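Local coordinates for protein bifunctional cytochrome P450/NADPH--P450 reductase (Deinococcus aerius, PDB 7F3H) that probably hydroxylates organic substrates at the heme of its cytochrome P450 domain, with electrons from NADPH passed on by the reductase part of the same polypeptide, at residues Ile82-Gly87 with Arg206-Asp211; Leu151-Ile156 with Pro175-Leu180. One frame throughout, in Å; residues are numbered along the deposited sequence.

Contact 1 (Ile82-Gly87 with Arg206-Asp211); sequences IRNLGG and RAYWAD. With SO4 (sulfate ion), chain G.
N84 meets two aromatic residues of 206-211. Its ND2 donates a hydrogen bond to Y208 OH at 2.8 Å. The bond is nearly straight, with an N-H...O angle of 161°, and the hydroxyl lies in the amide plane of N84. The amide and the Y208 ring are steeply inclined to each other. The other end of the amide meets W209: N84 OD1 sits 3.3 Å from W209 CH2, at the edge of the indole. N84 CG is anti to its own carbonyl carbon (chi1 -70°), which carries the amide across to both rings. L85 adds a lighter touch, its CD2 lying 3.9 Å from Y208 OH. With an alanine here, Y208 OH would probably lose this donor and the indole edge its polar neighbour. In the P450 fold, 80-86 probably corresponds to the B' helix and 199-227 to the G helix, consistent with a place near the usual substrate entrance. Their short segments run 31° apart, with axes 11.4 Å away, and the aromatic side chains of Y208 and W209 span most of the distance. Y208 OH has a second hydrogen-bond partner, T187 OG1 on helix 175-190. Y208 CE2 lies over one face of the W209 indole, toward its rim. On the N84 side, the helix ends at G86; G87, the first residue past it, has positive phi, and its N bonds to R83 O. R83 NH1 forms a salt bridge with E97. R83 NE makes a weak hydrogen bond of 3.3 Å to O2 of a sulfate, probably from the crystallisation liquor.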
loop_
_atom_site.group_PDB
_atom_site.type_symbol
_atom_site.label_atom_id
_atom_site.label_comp_id
_atom_site.label_asym_id
_atom_site.label_seq_id
_atom_site.Cartn_x
_atom_site.Cartn_y
_atom_site.Cartn_z
ATOM N N ILE A 82 1.424 8.339 13.085
ATOM C CA ILE A 82 1.178 8.649 11.668
ATOM C C ILE A 82 0.124 9.742 11.552
ATOM O O ILE A 82 0.104 10.507 10.571
ATOM C CB ILE A 82 0.795 7.379 10.846
ATOM C CG1 ILE A 82 0.684 7.699 9.363
ATOM C CG2 ILE A 82 -0.548 6.789 11.250
ATOM C CD1 ILE A 82 2.011 8.140 8.739
ATOM N N ARG A 83 -0.745 9.858 12.561
ATOM C CA ARG A 83 -1.714 10.947 12.567
ATOM C C ARG A 83 -1.051 12.321 12.633
ATOM O O ARG A 83 -1.665 13.300 12.192
ATOM C CB ARG A 83 -2.707 10.792 13.724
ATOM C CG ARG A 83 -3.872 11.810 13.642
ATOM C CD ARG A 83 -5.017 11.474 14.569
ATOM N NE ARG A 83 -6.005 12.548 14.603
ATOM C CZ ARG A 83 -7.325 12.359 14.580
ATOM N NH1 ARG A 83 -7.830 11.124 14.524
ATOM N NH2 ARG A 83 -8.146 13.402 14.634
ATOM N N ASN A 84 0.185 12.418 13.159
ATOM C CA ASN A 84 0.896 13.701 13.197
ATOM C C ASN A 84 0.884 14.386 11.850
ATOM O O ASN A 84 0.847 15.620 11.775
ATOM C CB ASN A 84 2.366 13.530 13.593
ATOM C CG ASN A 84 2.552 13.141 15.021
ATOM O OD1 ASN A 84 1.705 13.416 15.870
ATOM N ND2 ASN A 84 3.680 12.510 15.311
ATOM N N LEU A 85 0.857 13.614 10.785
ATOM C CA LEU A 85 0.745 14.180 9.462
ATOM C C LEU A 85 -0.505 13.765 8.701
ATOM O O LEU A 85 -0.876 14.458 7.745
ATOM C CB LEU A 85 2.074 13.934 8.706
ATOM C CG LEU A 85 2.786 12.637 8.320
ATOM C CD1 LEU A 85 3.843 12.765 7.217
ATOM C CD2 LEU A 85 3.573 12.287 9.610
ATOM N N GLY A 86 -1.250 12.770 9.173
ATOM C CA GLY A 86 -2.515 12.472 8.513
ATOM C C GLY A 86 -3.737 13.253 8.980
ATOM O O GLY A 86 -4.722 13.370 8.242
ATOM N N GLY A 87 -3.685 13.746 10.224
ATOM C CA GLY A 87 -4.768 14.460 10.867
ATOM C C GLY A 87 -6.007 13.602 10.955
ATOM O O GLY A 87 -5.950 12.382 11.161
ATOM N N ARG A 206 12.277 18.662 16.472
ATOM C CA ARG A 206 12.012 20.024 16.005
ATOM C C ARG A 206 11.999 20.079 14.491
ATOM O O ARG A 206 11.096 20.658 13.877
ATOM C CB ARG A 206 13.057 21.009 16.530
ATOM C CG ARG A 206 13.133 21.175 18.013
ATOM C CD ARG A 206 13.977 22.407 18.326
ATOM N NE ARG A 206 14.545 22.377 19.663
ATOM C CZ ARG A 206 15.829 22.153 19.917
ATOM N NH1 ARG A 206 16.699 21.943 18.918
ATOM N NH2 ARG A 206 16.242 22.139 21.179
ATOM N N ALA A 207 13.011 19.488 13.869
ATOM C CA ALA A 207 13.021 19.434 12.414
ATOM C C ALA A 207 11.829 18.632 11.869
ATOM O O ALA A 207 11.306 18.947 10.800
ATOM C CB ALA A 207 14.359 18.871 11.940
ATOM N N TYR A 208 11.361 17.625 12.601
ATOM C CA TYR A 208 10.230 16.833 12.120
ATOM C C TYR A 208 8.970 17.689 12.043
ATOM O O TYR A 208 8.356 17.812 10.973
ATOM C CB TYR A 208 10.077 15.609 13.035
ATOM C CG TYR A 208 8.813 14.797 12.986
ATOM C CD1 TYR A 208 8.554 13.890 11.941
ATOM C CD2 TYR A 208 7.907 14.861 14.043
ATOM C CE1 TYR A 208 7.383 13.112 11.939
ATOM C CE2 TYR A 208 6.735 14.088 14.045
ATOM C CZ TYR A 208 6.486 13.217 13.000
ATOM O OH TYR A 208 5.331 12.468 13.055
ATOM N N TRP A 209 8.620 18.352 13.149
ATOM C CA TRP A 209 7.455 19.233 13.122
ATOM C C TRP A 209 7.639 20.365 12.116
ATOM O O TRP A 209 6.653 20.827 11.511
ATOM C CB TRP A 209 7.157 19.778 14.524
ATOM C CG TRP A 209 6.738 18.673 15.469
ATOM C CD1 TRP A 209 7.490 18.107 16.470
ATOM C CD2 TRP A 209 5.501 17.968 15.458
ATOM N NE1 TRP A 209 6.791 17.103 17.089
ATOM C CE2 TRP A 209 5.563 16.996 16.491
ATOM C CE3 TRP A 209 4.354 18.055 14.682
ATOM C CZ2 TRP A 209 4.514 16.123 16.760
ATOM C CZ3 TRP A 209 3.303 17.190 14.956
ATOM C CH2 TRP A 209 3.396 16.239 15.992
ATOM N N ALA A 210 8.891 20.773 11.867
ATOM C CA ALA A 210 9.152 21.804 10.861
ATOM C C ALA A 210 8.850 21.306 9.457
ATOM O O ALA A 210 8.214 22.018 8.665
ATOM C CB ALA A 210 10.607 22.285 10.957
ATOM N N ASP A 211 9.371 20.112 9.121
ATOM C CA ASP A 211 9.060 19.402 7.879
ATOM C C ASP A 211 7.553 19.352 7.651
ATOM O O ASP A 211 7.051 19.651 6.550
ATOM C CB ASP A 211 9.610 17.965 7.953
ATOM C CG ASP A 211 11.086 17.856 7.617
ATOM O OD1 ASP A 211 11.633 18.789 7.006
ATOM O OD2 ASP A 211 11.706 16.819 7.953
HETATM S S SO4 G . -6.332 16.768 14.764
HETATM O O1 SO4 G . -5.783 18.142 14.784
HETATM O O2 SO4 G . -5.268 15.768 14.453
HETATM O O3 SO4 G . -6.906 16.473 16.091
HETATM O O4 SO4 G . -7.434 16.720 13.771
#

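Contact 2 (Leu151-Ile156 with Pro175-Leu180); sequences LTLDTI and PFLQAL
L153 meets L177 tip to tip. Their methyls come together where the two segments come nearest, the CA atoms of L153 and L177 being 8.2 Å apart. L153 CD1 lies 3.9 Å from L177 CD2, and L177 CD1 follows at 4.1 Å from the same methyl. The other branch of L153 serves L180: its CD2 is 3.9 Å from L180 CD2. With CG anti to its backbone N (chi1 -173°), L180 slides past L153 in the opposite direction, while L177, one turn earlier, with CG anti to its carbonyl carbon, meets it head-on. One leucine thus spreads its two methyls over two partners on successive turns. Other apolar contacts extend the patch: L177 touches F165, and L180 touches I266 of helix 254-285.

The polar bonds named here are made within 151-156 or with residues outside the two segments. T155 OG1 donates to L151 O at 2.8 Å, from above the carbonyl plane, and that oxygen also accepts from T155 N. The carboxylate of D154 bonds to S167 OG through OD1.

In P450 terms, 144-161 probably matches the E helix and 175-190 the F helix, of which 175-180 is the start. I156 touches the heme, so helix 144-161 reaches from this leucine cluster to the cofactor pocket. The cross-helix contacts are all between methyl groups, so the two segments are held by dispersion and by exclusion of water, with no directional bond to fix their spacing.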
loop_
_atom_site.group_PDB
_atom_site.type_symbol
_atom_site.label_atom_id
_atom_site.label_comp_id
_atom_site.label_asym_id
_atom_site.label_seq_id
_atom_site.Cartn_x
_atom_site.Cartn_y
_atom_site.Cartn_z
ATOM N N LEU A 151 7.335 7.317 -9.620
ATOM C CA LEU A 151 6.115 7.112 -10.394
ATOM C C LEU A 151 4.886 7.421 -9.559
ATOM O O LEU A 151 4.069 8.271 -9.925
ATOM C CB LEU A 151 6.044 5.681 -10.938
ATOM C CG LEU A 151 4.715 5.240 -11.588
ATOM C CD1 LEU A 151 4.503 5.909 -12.948
ATOM C CD2 LEU A 151 4.673 3.716 -11.750
ATOM N N THR A 152 4.762 6.758 -8.410
ATOM C CA THR A 152 3.530 6.833 -7.632
ATOM C C THR A 152 3.369 8.194 -6.950
ATOM O O THR A 152 2.268 8.744 -6.935
ATOM C CB THR A 152 3.481 5.680 -6.624
ATOM O OG1 THR A 152 4.655 5.700 -5.795
ATOM C CG2 THR A 152 3.403 4.344 -7.359
ATOM N N LEU A 153 4.449 8.785 -6.426
ATOM C CA LEU A 153 4.347 10.134 -5.883
ATOM C C LEU A 153 3.876 11.120 -6.942
ATOM O O LEU A 153 2.940 11.883 -6.712
ATOM C CB LEU A 153 5.676 10.574 -5.299
ATOM C CG LEU A 153 5.978 10.117 -3.877
ATOM C CD1 LEU A 153 7.381 10.603 -3.440
ATOM C CD2 LEU A 153 4.877 10.559 -2.895
ATOM N N ASP A 154 4.517 11.135 -8.107
ATOM C CA ASP A 154 4.086 12.069 -9.143
ATOM C C ASP A 154 2.650 11.817 -9.568
ATOM O O ASP A 154 1.880 12.763 -9.781
ATOM C CB ASP A 154 5.009 11.985 -10.343
ATOM C CG ASP A 154 6.226 12.836 -10.167
ATOM O OD1 ASP A 154 6.528 13.148 -9.002
ATOM O OD2 ASP A 154 6.895 13.168 -11.172
ATOM N N THR A 155 2.266 10.552 -9.697
ATOM C CA THR A 155 0.922 10.246 -10.162
ATOM C C THR A 155 -0.108 10.698 -9.136
ATOM O O THR A 155 -1.099 11.368 -9.474
ATOM C CB THR A 155 0.796 8.753 -10.453
ATOM O OG1 THR A 155 1.771 8.381 -11.443
ATOM C CG2 THR A 155 -0.560 8.459 -11.014
ATOM N N ILE A 156 0.095 10.316 -7.876
ATOM C CA ILE A 156 -0.891 10.688 -6.886
ATOM C C ILE A 156 -0.891 12.211 -6.697
ATOM O O ILE A 156 -1.951 12.793 -6.499
ATOM C CB ILE A 156 -0.682 9.882 -5.583
ATOM C CG1 ILE A 156 -1.961 9.873 -4.763
ATOM C CG2 ILE A 156 0.367 10.482 -4.717
ATOM C CD1 ILE A 156 -3.185 9.384 -5.551
ATOM N N PRO A 175 11.876 19.406 -2.733
ATOM C CA PRO A 175 11.901 19.527 -1.257
ATOM C C PRO A 175 10.656 19.026 -0.552
ATOM O O PRO A 175 10.777 18.411 0.514
ATOM C CB PRO A 175 12.072 21.040 -1.056
ATOM C CG PRO A 175 12.931 21.442 -2.194
ATOM C CD PRO A 175 12.380 20.633 -3.377
ATOM N N PHE A 176 9.462 19.311 -1.089
ATOM C CA PHE A 176 8.226 18.797 -0.487
ATOM C C PHE A 176 8.288 17.279 -0.301
ATOM O O PHE A 176 7.940 16.764 0.766
ATOM C CB PHE A 176 7.015 19.224 -1.324
ATOM C CG PHE A 176 5.679 18.677 -0.826
ATOM C CD1 PHE A 176 5.204 17.434 -1.259
ATOM C CD2 PHE A 176 4.879 19.419 0.033
ATOM C CE1 PHE A 176 3.986 16.947 -0.822
ATOM C CE2 PHE A 176 3.651 18.917 0.473
ATOM C CZ PHE A 176 3.212 17.689 0.040
ATOM N N LEU A 177 8.809 16.556 -1.297
ATOM C CA LEU A 177 8.885 15.098 -1.195
ATOM C C LEU A 177 10.023 14.643 -0.291
ATOM O O LEU A 177 9.909 13.595 0.364
ATOM C CB LEU A 177 9.005 14.482 -2.587
ATOM C CG LEU A 177 7.834 14.856 -3.517
ATOM C CD1 LEU A 177 8.079 14.346 -4.910
ATOM C CD2 LEU A 177 6.505 14.343 -2.973
ATOM N N GLN A 178 11.114 15.419 -0.211
ATOM C CA GLN A 178 12.165 15.089 0.748
ATOM C C GLN A 178 11.661 15.256 2.180
ATOM O O GLN A 178 11.950 14.422 3.056
ATOM C CB GLN A 178 13.401 15.965 0.509
ATOM C CG GLN A 178 14.257 15.533 -0.685
ATOM C CD GLN A 178 15.259 16.600 -1.128
ATOM O OE1 GLN A 178 15.287 17.714 -0.599
ATOM N NE2 GLN A 178 16.079 16.260 -2.112
ATOM N N ALA A 179 10.867 16.305 2.419
ATOM C CA ALA A 179 10.237 16.499 3.716
ATOM C C ALA A 179 9.271 15.353 4.029
ATOM O O ALA A 179 9.267 14.818 5.150
ATOM C CB ALA A 179 9.520 17.858 3.741
ATOM N N LEU A 180 8.440 14.962 3.049
ATOM C CA LEU A 180 7.583 13.779 3.218
ATOM C C LEU A 180 8.394 12.552 3.626
ATOM O O LEU A 180 8.038 11.844 4.581
ATOM C CB LEU A 180 6.802 13.476 1.935
ATOM C CG LEU A 180 5.758 12.357 2.046
ATOM C CD1 LEU A 180 4.703 12.741 3.090
ATOM C CD2 LEU A 180 5.110 12.082 0.716
#

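The centres of contacts 1 and 2 lie about 16 Å apart. Along the chain the order is 82-87, 151-156, 175-180, 206-211, so both segments of contact 2 fall between those of contact 1. Helix 175-190 links the two sites: its first turns belong to contact 2, and its later turns reach contact 1. The next helix, 199-227, carries the second half of contact 1. The contacts also touch directly, L85 CD1 lying 4.2 Å from L180 CD1. I266 of helix 254-285 packs on both of these leucines. Helices that probably correspond to B', E, F and G thus gather beside helix 254-285, the likely central long helix of the fold, in the region that usually encloses the P450 substrate pocket.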